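Ribonucleoside-diphosphate reductase, alpha chain (Actinobacillus ureae ATCC 25976, PDB 6DQX) probably reduces ribonucleoside diphosphates to deoxyribonucleoside diphosphates as the catalytic alpha subunit of a class Id ribonucleotide reductase. Local coordinates at residues Ala122-Met127 / Asp165-Val170. Sequence-based numbering, arbitrary orientation.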
loop_
_atom_site.group_PDB
_atom_site.type_symbol
_atom_site.label_atom_id
_atom_site.label_comp_id
_atom_site.label_asym_id
_atom_site.label_seq_id
_atom_site.Cartn_x
_atom_site.Cartn_y
_atom_site.Cartn_z
ATOM N N ALA A 122 -2.304 -4.480 4.078
ATOM C CA ALA A 122 -2.214 -4.092 5.468
ATOM C C ALA A 122 -1.510 -5.187 6.299
ATOM O O ALA A 122 -0.752 -4.853 7.193
ATOM C CB ALA A 122 -3.602 -3.777 6.025
ATOM N N GLU A 123 -1.737 -6.463 5.994
ATOM C CA GLU A 123 -1.004 -7.575 6.685
ATOM C C GLU A 123 0.477 -7.424 6.505
ATOM O O GLU A 123 1.227 -7.386 7.494
ATOM C CB GLU A 123 -1.415 -8.943 6.156
ATOM C CG GLU A 123 -2.779 -9.457 6.571
ATOM C CD GLU A 123 -3.122 -10.760 5.858
ATOM O OE1 GLU A 123 -2.740 -10.931 4.684
ATOM O OE2 GLU A 123 -3.790 -11.626 6.451
ATOM N N VAL A 124 0.891 -7.291 5.239
ATOM C CA VAL A 124 2.293 -7.126 4.895
ATOM C C VAL A 124 2.921 -5.878 5.535
ATOM O O VAL A 124 4.053 -5.913 6.044
ATOM C CB VAL A 124 2.510 -7.165 3.364
ATOM C CG1 VAL A 124 3.965 -6.874 3.007
ATOM C CG2 VAL A 124 2.094 -8.512 2.787
ATOM N N GLY A 125 2.188 -4.764 5.547
ATOM C CA GLY A 125 2.654 -3.600 6.243
ATOM C C GLY A 125 2.914 -3.819 7.712
ATOM O O GLY A 125 3.983 -3.472 8.210
ATOM N N MET A 126 1.939 -4.404 8.410
ATOM C CA MET A 126 2.065 -4.627 9.836
ATOM C C MET A 126 3.204 -5.606 10.132
ATOM O O MET A 126 3.970 -5.392 11.083
ATOM C CB MET A 126 0.770 -5.174 10.448
ATOM C CG MET A 126 -0.404 -4.203 10.446
ATOM S SD MET A 126 0.011 -2.659 11.257
ATOM C CE MET A 126 0.341 -3.165 12.924
ATOM N N MET A 127 3.308 -6.657 9.329
ATOM C CA MET A 127 4.398 -7.646 9.503
ATOM C C MET A 127 5.780 -7.146 9.099
ATOM O O MET A 127 6.776 -7.551 9.701
ATOM C CB MET A 127 4.075 -8.938 8.760
ATOM C CG MET A 127 2.928 -9.713 9.374
ATOM S SD MET A 127 3.178 -10.068 11.121
ATOM C CE MET A 127 4.745 -10.930 11.095
ATOM N N ASP A 165 5.993 -4.423 -3.244
ATOM C CA ASP A 165 7.362 -3.945 -3.378
ATOM C C ASP A 165 7.542 -2.573 -2.706
ATOM O O ASP A 165 8.519 -2.339 -1.998
ATOM C CB ASP A 165 7.733 -3.908 -4.861
ATOM C CG ASP A 165 9.204 -3.626 -5.092
ATOM O OD1 ASP A 165 10.048 -4.562 -5.063
ATOM O OD2 ASP A 165 9.508 -2.456 -5.320
ATOM N N THR A 166 6.570 -1.673 -2.884
ATOM C CA THR A 166 6.613 -0.384 -2.187
ATOM C C THR A 166 6.422 -0.499 -0.690
ATOM O O THR A 166 7.120 0.179 0.069
ATOM C CB THR A 166 5.565 0.604 -2.769
ATOM O OG1 THR A 166 5.884 0.842 -4.137
ATOM C CG2 THR A 166 5.599 1.914 -2.053
ATOM N N VAL A 167 5.502 -1.353 -0.251
ATOM C CA VAL A 167 5.278 -1.510 1.184
ATOM C C VAL A 167 6.595 -1.855 1.887
ATOM O O VAL A 167 6.933 -1.238 2.903
ATOM C CB VAL A 167 4.209 -2.570 1.515
ATOM C CG1 VAL A 167 4.245 -2.925 2.998
ATOM C CG2 VAL A 167 2.825 -2.098 1.140
ATOM N N ILE A 168 7.337 -2.823 1.343
ATOM C CA ILE A 168 8.608 -3.231 1.982
ATOM C C ILE A 168 9.737 -2.202 1.793
ATOM O O ILE A 168 10.620 -2.101 2.641
ATOM C CB ILE A 168 9.062 -4.658 1.593
ATOM C CG1 ILE A 168 9.591 -4.715 0.156
ATOM C CG2 ILE A 168 7.931 -5.644 1.822
ATOM C CD1 ILE A 168 10.062 -6.084 -0.273
ATOM N N ASP A 169 9.698 -1.428 0.715
ATOM C CA ASP A 169 10.612 -0.285 0.557
ATOM C C ASP A 169 10.405 0.765 1.642
ATOM O O ASP A 169 11.371 1.359 2.134
ATOM C CB ASP A 169 10.402 0.362 -0.819
ATOM C CG ASP A 169 11.428 1.458 -1.138
ATOM O OD1 ASP A 169 12.514 1.511 -0.530
ATOM O OD2 ASP A 169 11.117 2.288 -2.005
ATOM N N VAL A 170 9.140 0.969 2.025
ATOM C CA VAL A 170 8.724 2.031 2.933
ATOM C C VAL A 170 8.740 1.625 4.412
ATOM O O VAL A 170 9.093 2.443 5.260
ATOM C CB VAL A 170 7.322 2.548 2.476
ATOM C CG1 VAL A 170 6.612 3.325 3.553
ATOM C CG2 VAL A 170 7.492 3.352 1.196
#
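Val167 reaches across to Gly125 and Val124 where helices 114-130 and 156-170, neighbouring helices of the ribonucleotide reductase barrel domain, run nearly parallel. They are the connecting helices of two successive beta-alpha-beta crossovers, from strand 105-109 to 134-137 and from 134-137 to 181-186. The axes of segments 122-127 and 165-170 approach to 9.5 Å, crossing at -21°; no hydrogen bond passes between the segments, and the contact is van der Waals packing. In Val167, CG1 lies anti to the backbone N (chi1 167°), which extends this methyl toward the opposite helix, where it rests on the bare backbone of Gly125, 3.7 Å from CA and 3.8 Å from N. The glycine has no side chain, and its CA lies 6.1 Å from the CA of Val167. Val124 enters obliquely beside this point, its own CG1 meeting Val167 CG1 methyl to methyl at 4.0 Å. Val124 and Ile168 also both touch Phe181 of strand 181-186, which joins the helix pair to one side of the sheet. Val167 additionally packs on Leu163 of the second subunit, placing the contact next to the dimer interface. More loosely, Ile168 presents its CG2 branch to Val124 CG1 at 4.3 Å.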